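Local coordinates for uncharacterized protein DUF1285 (Shewanella baltica, PDB 2RA9) that is of unknown function but, as a DUF1285 family member with a fold of repeated motifs, may take part in signal transduction, at residues L49-L54 and T97-L102; L79-F84 and V118-E123. All blocks are in the same frame, centred on the assembly; numbering follows the deposited sequence.

Read from the N terminus, the chain first supplies 49-54, on helix 44-51 and the turn after it, then 79-84 on strand 79-86. The hairpin turn 97-102 follows and returns to 49-54, closing interaction 1 over 42 intervening residues. Segment 118-123, strand 118-121 and the loop after it, then returns to 79-84, closing interaction 2 over 33. The segments alternate, so the two closures cross instead of nesting. Interaction 1 joins the helix of the N-terminal half to the second six-stranded sheet, while interaction 2 works within that sheet. They meet where Ile99 packs on Leu79 and where Ser98 N probably donates a hydrogen bond to Leu80 O.

Interaction 1 (L49-L54 and T97-L102); sequences LFASIL and TSIGTL
Ala51 presents its CB methyl to a pair of methyls from the facing turn, overlapping Ile99 CD1 at 3.8 Å and, a little more loosely, Thr101 CG2 at 4.1 Å. The contact is small and wholly apolar, with no hydrogen bond crossing it. Ile99 reaches over by its longest branch: an extended chi2 of 165° carries CD1 out to Ala51. Thr101 divides its two branches by chemistry. Its chi1 of 59° turns OG1 to Thr97 and leaves CG2 facing Ala51; the hydroxyl lies 2.6 Å from Thr97 OG1 in a hydrogen bond that either could donate. Thr101 OG1 is also bonded to His103 NE2, so the hydroxyl has two partners.

The turn illustrates a type I turn with a G1 bulge: Gly100 N bonds to Thr97 O at 2.9 Å and Thr97 N to Thr101 O at 3.0 Å, with Gly100 at a phi of 89°, where a side chain would press on the preceding carbonyl. On the other side, a second type I turn, Ala51 to Leu54, leads on toward strand 54-57, with Leu54 N bonded to Ala51 O at 3.1 Å.

Trp35 of strand 35-37 packs on both Ala51 and Ile99, and Lys48 NZ bonds to Gly100 O. The contact thus lies where helix 44-51 meets the hairpin between strands 93-97 and 102-106, with Leu79 of strand 79-86 flanking it, touching both Ile99 and Thr101.

Interaction 2 (L79-F84 and V118-E123); sequences LLIVDF and VYLPLE. With EDO (1,2-ethanediol), chain D; EDO (1,2-ethanediol), chain F.
Ile81 pushes its CD1 methyl into a shallow hollow bounded by Leu120 and one branch of Leu122. CD1 rests 4.1 Å from Leu120 CB and the same distance from Leu120 CD1, the two side chains meeting at about a right angle. Leu122 CD2 forms the looser wall of the hollow, 4.4 Å from Ile81 CD1. An extended chi2 of 168° makes Ile81 a long, narrow bump suited to this reach. Leu122 works as a fork: its other prong, CD1, turns to Leu79 and meets Leu79 CD1 at 3.7 Å, the side chains crossing obliquely.

Strands 79-86 and 118-121 are not sheet neighbours; strand 127-130 runs between them, parallel to the first and antiparallel to the second. The contact therefore bridges second neighbours on one face of a six-stranded mixed sheet, whose strand order, 3-2-1-6-5-4, repeats that of the N-terminal sheet. Val95 of strand 93-97 adds to this face, touching Ile81, Phe84 and Leu122.

Farther along strand 79-86, Val82 and Asp83 together face Ser96 in a classic beta bulge. Asp83 OD1 takes the N-H of Phe84 at 2.9 Å from above its carboxylate plane. A 1,2-ethanediol, probably from the crystallisation liquor, lies over one face of the Phe84 ring, C2 being 3.7 Å from CE2 near the rim. Because the ring also packs on Asn137, Phe138 and Glu141 of helix 135-141, an alanine in place of Phe84 would probably open a gap between strand and helix. At Val118, N donates to O2 of another such ethanediol at 2.9 Å, nearly straight at 168°.

Interaction 1 (L49-L54 and T97-L102)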
ATOM      1  N   LEU A  49      -4.785  -9.408   7.720  1.00 11.45           N
ATOM      2  CA  LEU A  49      -4.035 -10.616   8.088  1.00 12.24           C
ATOM      3  C   LEU A  49      -3.109 -11.043   6.957  1.00 12.80           C
ATOM      4  O   LEU A  49      -1.897 -11.248   7.138  1.00 13.94           O
ATOM      5  CB  LEU A  49      -4.990 -11.768   8.419  1.00 12.78           C
ATOM      6  CG  LEU A  49      -4.395 -13.057   8.945  1.00 12.53           C
ATOM      7  CD1 LEU A  49      -3.925 -12.917  10.399  1.00 15.07           C
ATOM      8  CD2 LEU A  49      -5.368 -14.215   8.845  1.00 15.96           C
ATOM      9  N   PHE A  50      -3.648 -11.180   5.759  1.00 12.29           N
ATOM     10  CA  PHE A  50      -2.771 -11.594   4.647  1.00 11.07           C
ATOM     11  C   PHE A  50      -1.745 -10.503   4.270  1.00 12.36           C
ATOM     12  O   PHE A  50      -0.640 -10.820   3.836  1.00 11.55           O
ATOM     13  CB  PHE A  50      -3.590 -12.035   3.423  1.00 11.34           C
ATOM     14  CG  PHE A  50      -4.394 -13.282   3.656  1.00 12.57           C
ATOM     15  CD1 PHE A  50      -3.787 -14.472   3.937  1.00 15.14           C
ATOM     16  CD2 PHE A  50      -5.781 -13.239   3.613  1.00 13.25           C
ATOM     17  CE1 PHE A  50      -4.545 -15.619   4.175  1.00 15.96           C
ATOM     18  CE2 PHE A  50      -6.551 -14.393   3.866  1.00 16.16           C
ATOM     19  CZ  PHE A  50      -5.918 -15.555   4.161  1.00 15.37           C
ATOM     20  N   ALA A  51      -2.081  -9.234   4.449  1.00 11.78           N
ATOM     21  CA  ALA A  51      -1.156  -8.147   4.068  1.00 10.89           C
ATOM     22  C   ALA A  51       0.109  -8.225   4.915  1.00 12.38           C
ATOM     23  O   ALA A  51       1.170  -7.805   4.477  1.00 12.44           O
ATOM     24  CB  ALA A  51      -1.792  -6.778   4.214  1.00 12.99           C
ATOM     25  N   SER A  52       0.000  -8.758   6.125  1.00 12.37           N
ATOM     26  CA  SER A  52       1.144  -8.862   7.043  1.00 13.76           C
ATOM     27  C   SER A  52       2.279  -9.723   6.490  1.00 13.89           C
ATOM     28  O   SER A  52       3.431  -9.565   6.880  1.00 17.96           O
ATOM     29  CB  SER A  52       0.688  -9.378   8.413  1.00 13.56           C
ATOM     30  OG  SER A  52       0.364 -10.785   8.396  1.00 16.00           O
ATOM     31  N   ILE A  53       1.933 -10.605   5.563  1.00 11.11           N
ATOM     32  CA  ILE A  53       2.912 -11.512   4.921  1.00 12.02           C
ATOM     33  C   ILE A  53       3.042 -11.293   3.399  1.00 11.84           C
ATOM     34  O   ILE A  53       3.569 -12.127   2.672  1.00 11.51           O
ATOM     35  CB  ILE A  53       2.549 -12.997   5.202  1.00 12.01           C
ATOM     36  CG1 ILE A  53       1.193 -13.387   4.604  1.00 12.90           C
ATOM     37  CG2 ILE A  53       2.629 -13.287   6.694  1.00 14.23           C
ATOM     38  CD1 ILE A  53       0.964 -14.893   4.580  1.00 12.52           C
ATOM     39  N   LEU A  54       2.572 -10.150   2.938  1.00 11.91           N
ATOM     40  CA  LEU A  54       2.637  -9.741   1.543  1.00 10.81           C
ATOM     41  C   LEU A  54       3.923  -9.013   1.226  1.00 10.85           C
ATOM     42  O   LEU A  54       4.324  -8.079   1.944  1.00 11.74           O
ATOM     43  CB  LEU A  54       1.461  -8.821   1.221  1.00  9.76           C
ATOM     44  CG  LEU A  54       1.272  -8.332  -0.200  1.00 10.19           C
ATOM     45  CD1 LEU A  54       0.874  -9.417  -1.176  1.00 11.98           C
ATOM     46  CD2 LEU A  54       0.231  -7.178  -0.251  1.00 12.53           C
ATOM     47  N   THR A  97      -4.239   2.531   5.733  1.00 12.19           N
ATOM     48  CA  THR A  97      -4.768   2.074   4.466  1.00 11.32           C
ATOM     49  C   THR A  97      -6.248   1.667   4.583  1.00 12.53           C
ATOM     50  O   THR A  97      -6.810   1.512   5.681  1.00 13.44           O
ATOM     51  CB  THR A  97      -3.971   0.881   3.933  1.00 12.46           C
ATOM     52  OG1 THR A  97      -4.214  -0.242   4.768  1.00 13.13           O
ATOM     53  CG2 THR A  97      -2.490   1.191   3.883  1.00 12.53           C
ATOM     54  N   SER A  98      -6.877   1.391   3.452  1.00 12.06           N
ATOM     55  CA  SER A  98      -8.300   1.052   3.432  1.00 11.69           C
ATOM     56  C   SER A  98      -8.630  -0.268   4.099  1.00 12.01           C
ATOM     57  O   SER A  98      -9.765  -0.485   4.488  1.00 15.06           O
ATOM     58  CB  SER A  98      -8.806   1.002   2.010  1.00 13.38           C
ATOM     59  OG  SER A  98      -8.196  -0.049   1.268  1.00 14.21           O
ATOM     60  N   ILE A  99      -7.646  -1.161   4.211  1.00 12.78           N
ATOM     61  CA  ILE A  99      -7.808  -2.440   4.930  1.00 13.05           C
ATOM     62  C   ILE A  99      -7.326  -2.374   6.405  1.00 14.00           C
ATOM     63  O   ILE A  99      -7.346  -3.360   7.130  1.00 14.25           O
ATOM     64  CB  ILE A  99      -7.152  -3.595   4.188  1.00 13.01           C
ATOM     65  CG1 ILE A  99      -5.648  -3.424   4.077  1.00 12.48           C
ATOM     66  CG2 ILE A  99      -7.857  -3.798   2.837  1.00 13.93           C
ATOM     67  CD1 ILE A  99      -4.874  -4.690   3.668  1.00 12.65           C
ATOM     68  N   GLY A 100      -6.935  -1.184   6.848  1.00 13.35           N
ATOM     69  CA  GLY A 100      -6.584  -0.962   8.232  1.00 15.16           C
ATOM     70  C   GLY A 100      -5.136  -1.218   8.586  1.00 13.14           C
ATOM     71  O   GLY A 100      -4.838  -1.304   9.767  1.00 15.33           O
ATOM     72  N   THR A 101      -4.216  -1.260   7.607  1.00 14.03           N
ATOM     73  CA  THR A 101      -2.803  -1.412   7.937  1.00 13.21           C
ATOM     74  C   THR A 101      -2.199  -0.053   8.234  1.00 12.82           C
ATOM     75  O   THR A 101      -2.674   0.965   7.721  1.00 13.97           O
ATOM     76  CB  THR A 101      -1.987  -2.148   6.836  1.00 14.01           C
ATOM     77  OG1 THR A 101      -2.049  -1.458   5.590  1.00 13.33           O
ATOM     78  CG2 THR A 101      -2.499  -3.573   6.616  1.00 14.12           C
ATOM     79  N   LEU A 102      -1.172  -0.050   9.092  1.00 14.23           N
ATOM     80  CA  LEU A 102      -0.466   1.139   9.508  1.00 13.93           C
ATOM     81  C   LEU A 102       1.009   1.010   9.155  1.00 14.68           C
ATOM     82  O   LEU A 102       1.629  -0.025   9.403  1.00 14.81           O
ATOM     83  CB  LEU A 102      -0.593   1.277  11.025  1.00 15.65           C
ATOM     84  CG  LEU A 102       0.103   2.459  11.704  1.00 18.82           C
ATOM     85  CD1 LEU A 102      -0.436   3.788  11.240  1.00 20.09           C
ATOM     86  CD2 LEU A 102       0.005   2.300  13.260  1.00 18.57           C
TER

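Interaction 2 (L79-F84 and V118-E123)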
ATOM      1  N   LEU A  79      -1.926  -1.590  -1.798  1.00 11.66           N
ATOM      2  CA  LEU A  79      -2.529  -0.918  -0.671  1.00 10.92           C
ATOM      3  C   LEU A  79      -3.010   0.459  -1.116  1.00 10.80           C
ATOM      4  O   LEU A  79      -2.365   1.110  -1.926  1.00 11.31           O
ATOM      5  CB  LEU A  79      -1.511  -0.775   0.445  1.00 11.53           C
ATOM      6  CG  LEU A  79      -1.118  -2.091   1.136  1.00 12.49           C
ATOM      7  CD1 LEU A  79       0.115  -1.961   1.918  1.00 15.74           C
ATOM      8  CD2 LEU A  79      -2.277  -2.641   1.984  1.00 13.65           C
ATOM      9  N   LEU A  80      -4.166   0.881  -0.593  1.00 11.09           N
ATOM     10  CA  LEU A  80      -4.708   2.207  -0.833  1.00 11.22           C
ATOM     11  C   LEU A  80      -4.596   3.009   0.482  1.00 11.48           C
ATOM     12  O   LEU A  80      -5.234   2.679   1.498  1.00 12.89           O
ATOM     13  CB  LEU A  80      -6.186   2.099  -1.225  1.00 12.64           C
ATOM     14  CG  LEU A  80      -6.809   3.439  -1.672  1.00 13.97           C
ATOM     15  CD1 LEU A  80      -6.394   3.763  -3.082  1.00 14.19           C
ATOM     16  CD2 LEU A  80      -8.324   3.409  -1.514  1.00 17.20           C
ATOM     17  N   ILE A  81      -3.816   4.070   0.432  1.00 10.56           N
ATOM     18  CA  ILE A  81      -3.615   4.958   1.560  1.00 11.55           C
ATOM     19  C   ILE A  81      -4.812   5.898   1.710  1.00 11.71           C
ATOM     20  O   ILE A  81      -5.180   6.612   0.789  1.00 14.00           O
ATOM     21  CB  ILE A  81      -2.327   5.749   1.417  1.00 11.05           C
ATOM     22  CG1 ILE A  81      -1.116   4.807   1.565  1.00 13.88           C
ATOM     23  CG2 ILE A  81      -2.284   6.904   2.466  1.00 13.88           C
ATOM     24  CD1 ILE A  81       0.255   5.379   1.159  1.00 15.30           C
ATOM     25  N   VAL A  82      -5.424   5.921   2.884  1.00 13.83           N
ATOM     26  CA  VAL A  82      -6.636   6.722   3.108  1.00 14.62           C
ATOM     27  C   VAL A  82      -6.417   7.808   4.178  1.00 14.51           C
ATOM     28  O   VAL A  82      -7.239   8.721   4.298  1.00 17.45           O
ATOM     29  CB  VAL A  82      -7.839   5.851   3.425  1.00 16.75           C
ATOM     30  CG1 VAL A  82      -8.118   4.919   2.269  1.00 17.57           C
ATOM     31  CG2 VAL A  82      -7.721   5.047   4.772  1.00 16.81           C
ATOM     32  N   ASP A  83      -5.323   7.736   4.934  1.00 14.68           N
ATOM     33  CA  ASP A  83      -5.020   8.734   5.974  1.00 15.14           C
ATOM     34  C   ASP A  83      -3.535   8.779   6.212  1.00 13.08           C
ATOM     35  O   ASP A  83      -2.800   7.829   5.888  1.00 14.86           O
ATOM     36  CB  ASP A  83      -5.779   8.374   7.267  1.00 18.22           C
ATOM     37  CG  ASP A  83      -6.043   9.559   8.175  1.00 26.57           C
ATOM     38  OD1 ASP A  83      -5.692  10.701   7.837  1.00 25.55           O
ATOM     39  OD2 ASP A  83      -6.613   9.315   9.261  1.00 35.26           O
ATOM     40  N   PHE A  84      -3.075   9.883   6.783  1.00 14.23           N
ATOM     41  CA  PHE A  84      -1.679  10.080   7.067  1.00 13.91           C
ATOM     42  C   PHE A  84      -1.538  11.175   8.130  1.00 14.37           C
ATOM     43  O   PHE A  84      -2.447  12.007   8.298  1.00 16.12           O
ATOM     44  CB  PHE A  84      -0.877  10.421   5.792  1.00 14.45           C
ATOM     45  CG  PHE A  84      -1.286  11.735   5.170  1.00 15.40           C
ATOM     46  CD1 PHE A  84      -0.779  12.915   5.659  1.00 15.27           C
ATOM     47  CD2 PHE A  84      -2.196  11.791   4.124  1.00 17.78           C
ATOM     48  CE1 PHE A  84      -1.185  14.146   5.148  1.00 16.18           C
ATOM     49  CE2 PHE A  84      -2.588  13.040   3.614  1.00 16.96           C
ATOM     50  CZ  PHE A  84      -2.051  14.203   4.177  1.00 17.84           C
ATOM     51  N   VAL A 118      -0.596   9.072  -7.269  1.00 13.46           N
ATOM     52  CA  VAL A 118       0.615   9.234  -6.497  1.00 13.87           C
ATOM     53  C   VAL A 118       0.750   8.011  -5.598  1.00 11.78           C
ATOM     54  O   VAL A 118      -0.225   7.513  -5.031  1.00 12.75           O
ATOM     55  CB  VAL A 118       0.565  10.488  -5.659  1.00 15.93           C
ATOM     56  CG1 VAL A 118       1.807  10.595  -4.744  1.00 16.86           C
ATOM     57  CG2 VAL A 118       0.447  11.717  -6.569  1.00 18.78           C
ATOM     58  N   TYR A 119       1.983   7.532  -5.501  1.00 11.76           N
ATOM     59  CA  TYR A 119       2.312   6.334  -4.720  1.00 12.73           C
ATOM     60  C   TYR A 119       3.410   6.608  -3.724  1.00 11.70           C
ATOM     61  O   TYR A 119       4.328   7.325  -4.028  1.00 13.07           O
ATOM     62  CB  TYR A 119       2.744   5.184  -5.634  1.00 14.42           C
ATOM     63  CG  TYR A 119       1.756   4.842  -6.702  1.00 13.22           C
ATOM     64  CD1 TYR A 119       1.722   5.552  -7.892  1.00 14.06           C
ATOM     65  CD2 TYR A 119       0.882   3.781  -6.564  1.00 12.60           C
ATOM     66  CE1 TYR A 119       0.854   5.232  -8.883  1.00 14.12           C
ATOM     67  CE2 TYR A 119      -0.041   3.456  -7.586  1.00 13.13           C
ATOM     68  CZ  TYR A 119      -0.069   4.205  -8.719  1.00 13.28           C
ATOM     69  OH  TYR A 119      -0.932   3.892  -9.734  1.00 16.24           O
ATOM     70  N   LEU A 120       3.304   6.041  -2.519  1.00 13.69           N
ATOM     71  CA  LEU A 120       4.336   6.191  -1.503  1.00 13.48           C
ATOM     72  C   LEU A 120       4.936   4.833  -1.178  1.00 12.17           C
ATOM     73  O   LEU A 120       4.206   3.851  -1.072  1.00 13.27           O
ATOM     74  CB  LEU A 120       3.780   6.829  -0.217  1.00 15.23           C
ATOM     75  CG  LEU A 120       3.298   8.284  -0.321  1.00 15.55           C
ATOM     76  CD1 LEU A 120       2.560   8.760   0.934  1.00 18.11           C
ATOM     77  CD2 LEU A 120       4.463   9.236  -0.663  1.00 17.92           C
ATOM     78  N   PRO A 121       6.255   4.765  -0.973  1.00 14.06           N
ATOM     79  CA  PRO A 121       6.839   3.458  -0.726  1.00 14.53           C
ATOM     80  C   PRO A 121       6.732   3.044   0.744  1.00 14.64           C
ATOM     81  O   PRO A 121       6.923   3.850   1.649  1.00 16.49           O
ATOM     82  CB  PRO A 121       8.286   3.635  -1.183  1.00 17.55           C
ATOM     83  CG  PRO A 121       8.581   5.094  -0.900  1.00 17.62           C
ATOM     84  CD  PRO A 121       7.284   5.821  -1.039  1.00 15.36           C
ATOM     85  N   LEU A 122       6.346   1.787   0.936  1.00 13.86           N
ATOM     86  CA  LEU A 122       6.165   1.191   2.241  1.00 14.63           C
ATOM     87  C   LEU A 122       7.147   0.037   2.356  1.00 15.44           C
ATOM     88  O   LEU A 122       8.063  -0.097   1.547  1.00 19.29           O
ATOM     89  CB  LEU A 122       4.710   0.702   2.389  1.00 12.31           C
ATOM     90  CG  LEU A 122       3.626   1.677   1.921  1.00 12.86           C
ATOM     91  CD1 LEU A 122       2.275   1.048   1.942  1.00 13.81           C
ATOM     92  CD2 LEU A 122       3.647   2.993   2.703  1.00 15.72           C
ATOM     93  N   GLU A 123       6.915  -0.852   3.311  1.00 15.63           N
ATOM     94  CA  GLU A 123       7.840  -1.953   3.555  1.00 15.94           C
ATOM     95  C   GLU A 123       7.596  -3.102   2.609  1.00 15.51           C
ATOM     96  O   GLU A 123       6.606  -3.141   1.905  1.00 13.98           O
ATOM     97  CB  GLU A 123       7.707  -2.426   5.007  1.00 18.29           C
ATOM     98  CG  GLU A 123       6.403  -3.089   5.359  1.00 23.85           C
ATOM     99  CD  GLU A 123       5.318  -2.167   5.906  1.00 29.55           C
ATOM    100  OE1 GLU A 123       5.375  -0.927   5.682  1.00 25.96           O
ATOM    101  OE2 GLU A 123       4.397  -2.711   6.575  1.00 30.71           O
TER
HETATM  102  C1  EDO D 160      -5.952  12.409   5.218  1.00 32.26           C
HETATM  103  O1  EDO D 160      -6.789  13.125   4.314  1.00 26.15           O
HETATM  104  C2  EDO D 160      -5.285  13.366   6.187  1.00 35.73           C
HETATM  105  O2  EDO D 160      -6.205  13.721   7.220  1.00 39.79           O
HETATM  106  C1  EDO F 162      -5.206  10.611  -6.347  1.00 25.38           C
HETATM  107  O1  EDO F 162      -5.456  10.418  -7.746  1.00 29.40           O
HETATM  108  C2  EDO F 162      -3.731  10.403  -6.024  1.00 20.65           C
HETATM  109  O2  EDO F 162      -3.329   9.027  -6.219  1.00 16.30           O